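Local coordinates for effector protein HopAB2 (Pseudomonas syringae pv. tomato, PDB 3HGL) that suppresses programmed cell death and immunity in susceptible plants and, in resistant tomato, is recognised by the host Pto protein and elicits the hypersensitive response, at residues His25-Leu30 against Ala74-Val79; Arg31-Gly36 against His59-Asp64; Gln51-Met56 against Glu66-Leu71. One frame throughout, in Å; residues are numbered along the deposited sequence.

Contact 1. Residues His25-Leu30 against Ala74-Val79; sequences HTRNML and ALRRAV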
loop_
_atom_site.group_PDB
_atom_site.type_symbol
_atom_site.label_atom_id
_atom_site.label_comp_id
_atom_site.label_asym_id
_atom_site.label_seq_id
_atom_site.Cartn_x
_atom_site.Cartn_y
_atom_site.Cartn_z
ATOM N N HIS A 25 -1.738 4.902 -8.930
ATOM C CA HIS A 25 -0.299 5.079 -8.752
ATOM C C HIS A 25 0.169 4.251 -7.551
ATOM O O HIS A 25 1.240 3.649 -7.572
ATOM C CB HIS A 25 0.039 6.562 -8.534
ATOM C CG HIS A 25 1.475 6.816 -8.178
ATOM N ND1 HIS A 25 1.933 6.814 -6.877
ATOM C CD2 HIS A 25 2.558 7.053 -8.956
ATOM C CE1 HIS A 25 3.234 7.040 -6.867
ATOM N NE2 HIS A 25 3.639 7.188 -8.116
ATOM N N THR A 26 -0.648 4.208 -6.504
ATOM C CA THR A 26 -0.277 3.441 -5.320
ATOM C C THR A 26 -0.150 1.964 -5.682
ATOM O O THR A 26 0.740 1.278 -5.185
ATOM C CB THR A 26 -1.310 3.616 -4.191
ATOM O OG1 THR A 26 -1.556 5.013 -4.000
ATOM C CG2 THR A 26 -0.780 3.021 -2.881
ATOM N N ARG A 27 -1.032 1.472 -6.552
ATOM C CA ARG A 27 -0.959 0.071 -6.964
ATOM C C ARG A 27 0.385 -0.210 -7.633
ATOM O O ARG A 27 1.006 -1.242 -7.380
ATOM C CB ARG A 27 -2.079 -0.284 -7.951
ATOM C CG ARG A 27 -3.482 -0.326 -7.364
ATOM C CD ARG A 27 -4.459 -0.932 -8.384
ATOM N NE ARG A 27 -4.112 -2.316 -8.690
ATOM C CZ ARG A 27 -4.411 -2.928 -9.834
ATOM N NH1 ARG A 27 -5.062 -2.275 -10.783
ATOM N NH2 ARG A 27 -4.059 -4.193 -10.032
ATOM N N ASN A 28 0.826 0.700 -8.498
ATOM C CA ASN A 28 2.107 0.527 -9.189
ATOM C C ASN A 28 3.266 0.483 -8.219
ATOM O O ASN A 28 4.157 -0.362 -8.337
ATOM C CB ASN A 28 2.378 1.670 -10.167
ATOM C CG ASN A 28 1.379 1.730 -11.284
ATOM O OD1 ASN A 28 0.810 0.716 -11.675
ATOM N ND2 ASN A 28 1.166 2.929 -11.824
HETATM N N MSE A 29 3.273 1.411 -7.269
HETATM C CA MSE A 29 4.355 1.462 -6.294
HETATM C C MSE A 29 4.362 0.244 -5.389
HETATM O O MSE A 29 5.427 -0.295 -5.086
HETATM C CB MSE A 29 4.257 2.731 -5.443
HETATM C CG MSE A 29 4.718 3.999 -6.139
HETATM SE SE MSE A 29 6.509 3.835 -6.845
HETATM C CE MSE A 29 6.010 3.340 -8.640
ATOM N N LEU A 30 3.180 -0.188 -4.952
ATOM C CA LEU A 30 3.093 -1.354 -4.078
ATOM C C LEU A 30 3.614 -2.575 -4.826
ATOM O O LEU A 30 4.291 -3.421 -4.247
ATOM C CB LEU A 30 1.646 -1.592 -3.616
ATOM C CG LEU A 30 1.397 -2.814 -2.705
ATOM C CD1 LEU A 30 2.286 -2.726 -1.466
ATOM C CD2 LEU A 30 -0.096 -2.883 -2.313
ATOM N N ALA A 74 -7.194 -5.361 -2.187
ATOM C CA ALA A 74 -8.128 -4.283 -1.884
ATOM C C ALA A 74 -7.943 -3.112 -2.849
ATOM O O ALA A 74 -8.921 -2.494 -3.275
ATOM C CB ALA A 74 -7.933 -3.810 -0.446
ATOM N N LEU A 75 -6.695 -2.795 -3.185
ATOM C CA LEU A 75 -6.433 -1.692 -4.107
ATOM C C LEU A 75 -6.928 -2.017 -5.512
ATOM O O LEU A 75 -7.509 -1.168 -6.187
ATOM C CB LEU A 75 -4.935 -1.373 -4.159
ATOM C CG LEU A 75 -4.355 -0.624 -2.953
ATOM C CD1 LEU A 75 -2.840 -0.534 -3.090
ATOM C CD2 LEU A 75 -4.972 0.766 -2.867
ATOM N N ARG A 76 -6.695 -3.251 -5.946
ATOM C CA ARG A 76 -7.120 -3.678 -7.274
ATOM C C ARG A 76 -8.633 -3.562 -7.406
ATOM O O ARG A 76 -9.139 -3.019 -8.393
ATOM C CB ARG A 76 -6.689 -5.122 -7.545
ATOM C CG ARG A 76 -7.101 -5.633 -8.926
ATOM C CD ARG A 76 -6.613 -7.051 -9.198
ATOM N NE ARG A 76 -7.159 -8.018 -8.251
ATOM C CZ ARG A 76 -6.456 -8.593 -7.281
ATOM N NH1 ARG A 76 -5.169 -8.302 -7.127
ATOM N NH2 ARG A 76 -7.041 -9.453 -6.458
ATOM N N ARG A 77 -9.357 -4.076 -6.417
ATOM C CA ARG A 77 -10.813 -4.006 -6.453
ATOM C C ARG A 77 -11.296 -2.560 -6.365
ATOM O O ARG A 77 -12.258 -2.186 -7.033
ATOM C CB ARG A 77 -11.423 -4.833 -5.316
ATOM C CG ARG A 77 -11.361 -6.342 -5.538
ATOM C CD ARG A 77 -12.131 -7.088 -4.446
ATOM N NE ARG A 77 -11.470 -7.014 -3.146
ATOM C CZ ARG A 77 -10.371 -7.692 -2.826
ATOM N NH1 ARG A 77 -9.805 -8.501 -3.713
ATOM N NH2 ARG A 77 -9.836 -7.555 -1.619
ATOM N N ALA A 78 -10.623 -1.743 -5.557
ATOM C CA ALA A 78 -11.012 -0.342 -5.411
ATOM C C ALA A 78 -10.927 0.413 -6.737
ATOM O O ALA A 78 -11.844 1.149 -7.104
ATOM C CB ALA A 78 -10.137 0.340 -4.366
ATOM N N VAL A 79 -9.817 0.235 -7.448
ATOM C CA VAL A 79 -9.617 0.901 -8.730
ATOM C C VAL A 79 -10.685 0.471 -9.726
ATOM O O VAL A 79 -11.222 1.294 -10.466
ATOM C CB VAL A 79 -8.226 0.575 -9.322
ATOM C CG1 VAL A 79 -8.112 1.131 -10.739
ATOM C CG2 VAL A 79 -7.136 1.165 -8.437
HETATM O O HOH W 1 -3.136 -6.574 -8.315
#
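R27 reaches from helix 23-35 across one turn of helix 66-80, and its side chain accounts for most of the contact. Its CB points at the facing helix and CG, anti to the carbonyl carbon (chi1 -70°), continues in that direction. R27 CG lies 3.7 Å from L75 CB, the two chains running alongside each other in opposite senses. The next carbon, R27 CD, presses on V79 CG2 at 3.4 Å. A bend at chi3 then lays the guanidinium against R76: one face lies above R76 CA, which sits toward the rim of the group, and NH2 comes within 3.5 Å of R76 CG. The two guanidinium planes stand 77° apart, so they do not stack, and R27 NH2 stays 5.2 Å from R76 NH1. A water in the plane of both groups accepts from R27 NH2 (3.1 Å) and from R76 NH1 (2.9 Å), which probably eases the proximity of this pair; R31 brings a further like charge near R27 NH2. On the inner side the chemistry is apolar, with L75 CD1 3.7 Å from L30 CD2 and close to the T26 methyl, while T26 OG1 is hydrogen-bonded to E45. V13 of helix 5-18 also touches L75. Segment axes that approach to 9.9 Å at 154° identify this as antiparallel helix packing within the small all-helical Pto-interaction domain.

Contact 2. Residues Arg31-Gly36 against His59-Asp64; sequences RNAMNG and HGISRD
A33 and selenomethionine M34, in the last turn of helix 23-35, meet I61 and R63 of the irregular connector leading to helix 66-80. G36, with positive phi, is the first residue to leave helical geometry, in a Schellman motif, so the contact joins a helix C-terminus to a loop. In the first shell, A33 CB faces I61 CB at 4.1 Å and M34 CG lies near I61 CG2. A33 O and I61 O, both acceptors, approach to 3.2 Å without bonding. Further out along the M34 chain, the bend at chi3 (79°) swings CE towards the loop backbone, 3.6 Å from R63 O. R63 in turn packs back on the helix: its CB sits 3.0 Å from M34 O, a tight approach, and its CG and CD pass the same oxygen at longer range. R63 CG occupies the crowded position between backbone N and carbonyl carbon (chi1 68°), from which the extended chain carries NE clear of the helix.

In the second shell, one water joins the two segments, donating to A33 O (2.7 Å) and accepting from I61 N (2.8 Å). A33 O is thus held twice, because G36 N also donates to it as part of the helix closure. Beyond these, M34 reaches A68, I69 and R72 of helix 66-80, and I61 touches F53 and A68, which ties the connector to the hydrophobic interior. R63 itself lies within an ST turn, in which D64 N donates to S62 OG at 2.9 Å with an N-H...O angle of 149°.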
loop_
_atom_site.group_PDB
_atom_site.type_symbol
_atom_site.label_atom_id
_atom_site.label_comp_id
_atom_site.label_asym_id
_atom_site.label_seq_id
_atom_site.Cartn_x
_atom_site.Cartn_y
_atom_site.Cartn_z
ATOM N N ARG A 31 3.299 -2.659 -6.118
ATOM C CA ARG A 31 3.762 -3.776 -6.938
ATOM C C ARG A 31 5.294 -3.756 -6.984
ATOM O O ARG A 31 5.940 -4.795 -6.830
ATOM C CB ARG A 31 3.186 -3.686 -8.361
ATOM C CG ARG A 31 3.724 -4.763 -9.308
ATOM C CD ARG A 31 3.056 -4.715 -10.686
ATOM N NE ARG A 31 1.606 -4.846 -10.575
ATOM C CZ ARG A 31 0.749 -3.841 -10.724
ATOM N NH1 ARG A 31 1.193 -2.620 -11.007
ATOM N NH2 ARG A 31 -0.549 -4.046 -10.555
ATOM N N ASN A 32 5.870 -2.575 -7.195
ATOM C CA ASN A 32 7.331 -2.422 -7.223
ATOM C C ASN A 32 7.937 -2.842 -5.887
ATOM O O ASN A 32 8.911 -3.599 -5.843
ATOM C CB ASN A 32 7.719 -0.965 -7.474
ATOM C CG ASN A 32 7.650 -0.581 -8.936
ATOM O OD1 ASN A 32 7.131 -1.322 -9.766
ATOM N ND2 ASN A 32 8.177 0.593 -9.256
ATOM N N ALA A 33 7.362 -2.339 -4.799
ATOM C CA ALA A 33 7.867 -2.653 -3.465
ATOM C C ALA A 33 7.856 -4.149 -3.197
ATOM O O ALA A 33 8.840 -4.707 -2.706
ATOM C CB ALA A 33 7.041 -1.931 -2.406
HETATM N N MSE A 34 6.738 -4.798 -3.520
HETATM C CA MSE A 34 6.620 -6.230 -3.293
HETATM C C MSE A 34 7.542 -7.066 -4.174
HETATM O O MSE A 34 7.779 -8.236 -3.881
HETATM C CB MSE A 34 5.160 -6.670 -3.444
HETATM C CG MSE A 34 4.301 -6.144 -2.289
HETATM SE SE MSE A 34 2.402 -6.441 -2.442
HETATM C CE MSE A 34 2.369 -8.299 -1.903
ATOM N N ASN A 35 8.057 -6.469 -5.246
ATOM C CA ASN A 35 8.992 -7.170 -6.124
ATOM C C ASN A 35 10.426 -6.843 -5.716
ATOM O O ASN A 35 11.383 -7.391 -6.267
ATOM C CB ASN A 35 8.795 -6.771 -7.592
ATOM C CG ASN A 35 7.618 -7.473 -8.236
ATOM O OD1 ASN A 35 7.313 -8.616 -7.907
ATOM N ND2 ASN A 35 6.961 -6.798 -9.173
ATOM N N GLY A 36 10.568 -5.945 -4.746
ATOM C CA GLY A 36 11.891 -5.556 -4.309
ATOM C C GLY A 36 12.530 -4.567 -5.267
ATOM O O GLY A 36 13.754 -4.412 -5.275
ATOM N N HIS A 59 13.359 -1.951 5.660
ATOM C CA HIS A 59 13.085 -3.185 4.932
ATOM C C HIS A 59 12.153 -3.163 3.725
ATOM O O HIS A 59 12.116 -4.131 2.962
ATOM C CB HIS A 59 12.570 -4.235 5.915
ATOM C CG HIS A 59 13.504 -4.496 7.055
ATOM N ND1 HIS A 59 13.562 -3.689 8.171
ATOM C CD2 HIS A 59 14.440 -5.458 7.238
ATOM C CE1 HIS A 59 14.492 -4.144 8.993
ATOM N NE2 HIS A 59 15.040 -5.216 8.451
ATOM N N GLY A 60 11.402 -2.083 3.551
ATOM C CA GLY A 60 10.476 -2.022 2.433
ATOM C C GLY A 60 9.233 -2.824 2.773
ATOM O O GLY A 60 8.892 -2.958 3.948
ATOM N N ILE A 61 8.568 -3.370 1.755
ATOM C CA ILE A 61 7.352 -4.157 1.955
ATOM C C ILE A 61 7.485 -5.557 1.340
ATOM O O ILE A 61 7.685 -5.705 0.139
ATOM C CB ILE A 61 6.139 -3.429 1.334
ATOM C CG1 ILE A 61 5.960 -2.058 1.999
ATOM C CG2 ILE A 61 4.877 -4.265 1.508
ATOM C CD1 ILE A 61 4.863 -1.213 1.369
ATOM N N SER A 62 7.355 -6.581 2.177
ATOM C CA SER A 62 7.497 -7.967 1.739
ATOM C C SER A 62 6.379 -8.512 0.856
ATOM O O SER A 62 5.202 -8.288 1.117
ATOM C CB SER A 62 7.640 -8.880 2.955
ATOM O OG SER A 62 7.570 -10.240 2.566
ATOM N N ARG A 63 6.753 -9.253 -0.183
ATOM C CA ARG A 63 5.754 -9.838 -1.063
ATOM C C ARG A 63 5.003 -10.930 -0.302
ATOM O O ARG A 63 3.932 -11.358 -0.722
ATOM C CB ARG A 63 6.402 -10.421 -2.327
ATOM C CG ARG A 63 7.277 -11.636 -2.108
ATOM C CD ARG A 63 7.746 -12.205 -3.449
ATOM N NE ARG A 63 8.585 -13.385 -3.273
ATOM C CZ ARG A 63 9.174 -14.044 -4.266
ATOM N NH1 ARG A 63 9.019 -13.643 -5.522
ATOM N NH2 ARG A 63 9.926 -15.102 -4.001
ATOM N N ASP A 64 5.566 -11.374 0.820
ATOM C CA ASP A 64 4.922 -12.404 1.630
ATOM C C ASP A 64 4.113 -11.812 2.786
ATOM O O ASP A 64 3.453 -12.542 3.523
ATOM C CB ASP A 64 5.957 -13.384 2.193
ATOM C CG ASP A 64 6.712 -14.130 1.109
ATOM O OD1 ASP A 64 6.087 -14.538 0.108
ATOM O OD2 ASP A 64 7.937 -14.318 1.262
HETATM O O HOH W 2 10.018 -3.441 -0.621
#

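Contact 3. Residues Gln51-Met56 against Glu66-Leu71; sequences QHFPNM and ELAIEL
Where the chain leaves helix 43-52 for the short helix 56-59, H52 and F53 pack against L67, A68 and L71 on the opening turns of helix 66-80. The element is an interhelical turn: residues F53 to M56 form a type I beta turn, closed by M56 N donating to F53 O at 3.0 Å. F53 leads the contact. Its chi1 of -64° sets CG beside the backbone N, and from there the ring carries CE1, CZ and CE2 to L67, A68 and L71. F53 CE1 lies 3.8 Å from L67 CD2, which approaches the ring obliquely, while F53 CZ is equally close to L67 CG. On the other side of CZ, F53 CE2 meets L71 CD2 at 4.0 Å, and this methyl lies near the plane of the ring, at its edge. A68 also comes to the edge, its backbone N being 4.0 Å from F53 CE1; that N is hydrogen-bonded to S65 OG. L67 and L71, one helical turn apart, share nearly the same side-chain shape, with CG anti to the backbone N, and each turns its CD2 branch to the ring.

H52 adds its carbonyl: H52 O lies 3.6 Å from L67 CD2, a van der Waals approach. Its imidazole is engaged elsewhere, with NE2 hydrogen-bonded to Q15 of helix 5-18 and the ring meeting that of H8. I61 adds to the setting by touching both F53 and A68. Since aliphatic branches and an aromatic ring meet here without a polar bond between the segments, shape fit and burial of apolar surface probably hold the turn to helix 66-80, and H52 directs its polar end to helix 5-18.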
loop_
_atom_site.group_PDB
_atom_site.type_symbol
_atom_site.label_atom_id
_atom_site.label_comp_id
_atom_site.label_asym_id
_atom_site.label_seq_id
_atom_site.Cartn_x
_atom_site.Cartn_y
_atom_site.Cartn_z
ATOM N N GLN A 51 2.739 4.366 8.607
ATOM C CA GLN A 51 1.840 4.099 9.733
ATOM C C GLN A 51 1.419 2.627 9.792
ATOM O O GLN A 51 1.123 2.096 10.867
ATOM C CB GLN A 51 0.572 4.950 9.607
ATOM C CG GLN A 51 0.776 6.436 9.784
ATOM C CD GLN A 51 -0.444 7.244 9.372
ATOM O OE1 GLN A 51 -1.548 6.707 9.234
ATOM N NE2 GLN A 51 -0.252 8.545 9.183
ATOM N N HIS A 52 1.398 1.979 8.632
ATOM C CA HIS A 52 0.959 0.589 8.511
ATOM C C HIS A 52 2.065 -0.446 8.322
ATOM O O HIS A 52 1.856 -1.632 8.557
ATOM C CB HIS A 52 -0.050 0.507 7.363
ATOM C CG HIS A 52 -1.227 1.414 7.550
ATOM N ND1 HIS A 52 -2.260 1.117 8.409
ATOM C CD2 HIS A 52 -1.495 2.645 7.053
ATOM C CE1 HIS A 52 -3.114 2.124 8.438
ATOM N NE2 HIS A 52 -2.672 3.066 7.624
ATOM N N PHE A 53 3.235 0.008 7.889
ATOM C CA PHE A 53 4.387 -0.865 7.685
ATOM C C PHE A 53 5.525 -0.159 8.431
ATOM O O PHE A 53 6.376 0.487 7.826
ATOM C CB PHE A 53 4.677 -0.986 6.181
ATOM C CG PHE A 53 3.567 -1.654 5.400
ATOM C CD1 PHE A 53 3.431 -3.041 5.402
ATOM C CD2 PHE A 53 2.638 -0.896 4.687
ATOM C CE1 PHE A 53 2.386 -3.664 4.708
ATOM C CE2 PHE A 53 1.588 -1.511 3.991
ATOM C CZ PHE A 53 1.464 -2.897 4.001
ATOM N N PRO A 54 5.529 -0.268 9.772
ATOM C CA PRO A 54 6.507 0.335 10.685
ATOM C C PRO A 54 7.985 0.028 10.453
ATOM O O PRO A 54 8.847 0.784 10.895
ATOM C CB PRO A 54 6.020 -0.122 12.060
ATOM C CG PRO A 54 5.417 -1.447 11.774
ATOM C CD PRO A 54 4.637 -1.182 10.507
ATOM N N ASN A 55 8.277 -1.072 9.765
ATOM C CA ASN A 55 9.661 -1.450 9.487
ATOM C C ASN A 55 10.020 -1.172 8.027
ATOM O O ASN A 55 11.105 -1.520 7.564
ATOM C CB ASN A 55 9.866 -2.932 9.811
ATOM C CG ASN A 55 9.865 -3.206 11.306
ATOM O OD1 ASN A 55 9.425 -4.265 11.757
ATOM N ND2 ASN A 55 10.377 -2.255 12.081
HETATM N N MSE A 56 9.103 -0.525 7.315
HETATM C CA MSE A 56 9.295 -0.214 5.900
HETATM C C MSE A 56 10.486 0.684 5.543
HETATM O O MSE A 56 11.137 0.474 4.516
HETATM C CB MSE A 56 8.005 0.384 5.329
HETATM C CG MSE A 56 8.095 0.805 3.876
HETATM SE SE MSE A 56 8.729 2.613 3.659
HETATM C CE MSE A 56 7.224 3.319 2.666
ATOM N N GLU A 66 1.272 -10.581 4.899
ATOM C CA GLU A 66 -0.162 -10.845 4.839
ATOM C C GLU A 66 -0.933 -9.550 4.594
ATOM O O GLU A 66 -1.907 -9.528 3.842
ATOM C CB GLU A 66 -0.638 -11.482 6.147
ATOM C CG GLU A 66 -2.010 -12.139 6.058
ATOM C CD GLU A 66 -2.531 -12.574 7.417
ATOM O OE1 GLU A 66 -1.746 -13.152 8.198
ATOM O OE2 GLU A 66 -3.727 -12.348 7.706
ATOM N N LEU A 67 -0.493 -8.469 5.231
ATOM C CA LEU A 67 -1.158 -7.182 5.066
ATOM C C LEU A 67 -0.962 -6.652 3.646
ATOM O O LEU A 67 -1.909 -6.176 3.023
ATOM C CB LEU A 67 -0.618 -6.168 6.083
ATOM C CG LEU A 67 -1.216 -4.755 6.030
ATOM C CD1 LEU A 67 -2.732 -4.820 6.225
ATOM C CD2 LEU A 67 -0.581 -3.892 7.119
ATOM N N ALA A 68 0.266 -6.738 3.142
ATOM C CA ALA A 68 0.577 -6.270 1.788
ATOM C C ALA A 68 -0.258 -7.027 0.754
ATOM O O ALA A 68 -0.804 -6.433 -0.179
ATOM C CB ALA A 68 2.061 -6.460 1.494
ATOM N N ILE A 69 -0.345 -8.344 0.921
ATOM C CA ILE A 69 -1.121 -9.177 0.009
ATOM C C ILE A 69 -2.583 -8.738 -0.009
ATOM O O ILE A 69 -3.173 -8.586 -1.074
ATOM C CB ILE A 69 -1.019 -10.671 0.414
ATOM C CG1 ILE A 69 0.412 -11.168 0.163
ATOM C CG2 ILE A 69 -2.036 -11.514 -0.373
ATOM C CD1 ILE A 69 0.683 -12.573 0.676
ATOM N N GLU A 70 -3.165 -8.528 1.170
ATOM C CA GLU A 70 -4.558 -8.092 1.252
ATOM C C GLU A 70 -4.710 -6.680 0.695
ATOM O O GLU A 70 -5.710 -6.354 0.054
ATOM C CB GLU A 70 -5.050 -8.128 2.703
ATOM C CG GLU A 70 -5.169 -9.529 3.289
ATOM C CD GLU A 70 -6.039 -10.450 2.442
ATOM O OE1 GLU A 70 -7.063 -9.985 1.898
ATOM O OE2 GLU A 70 -5.704 -11.646 2.331
ATOM N N LEU A 71 -3.712 -5.838 0.943
ATOM C CA LEU A 71 -3.747 -4.465 0.443
ATOM C C LEU A 71 -3.712 -4.469 -1.082
ATOM O O LEU A 71 -4.402 -3.689 -1.726
ATOM C CB LEU A 71 -2.558 -3.668 0.978
ATOM C CG LEU A 71 -2.486 -2.207 0.507
ATOM C CD1 LEU A 71 -3.790 -1.485 0.826
ATOM C CD2 LEU A 71 -1.312 -1.511 1.197
#

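Overall arrangement
Contacts 1 and 3 use successive parts of helix 66-80 and lie on opposite sides of the chain centre, whereas contacts 1 and 2 share helix 23-35. Each is partly buried, but contact 2 sits farthest out, its centre about 10 Å from the chain centre against about 7 Å for the others. Chemistry follows place: contact 3 is apolar, while contacts 1 and 2 combine inner apolar packing with a bridging water. In contact 1 that water joins two arginine side chains; in contact 2 it joins backbone atoms. L30 touches I61 and L71, and A68 touches I61 and M34, so their apolar sides adjoin, linking helices 23-35 and 66-80 through the connector.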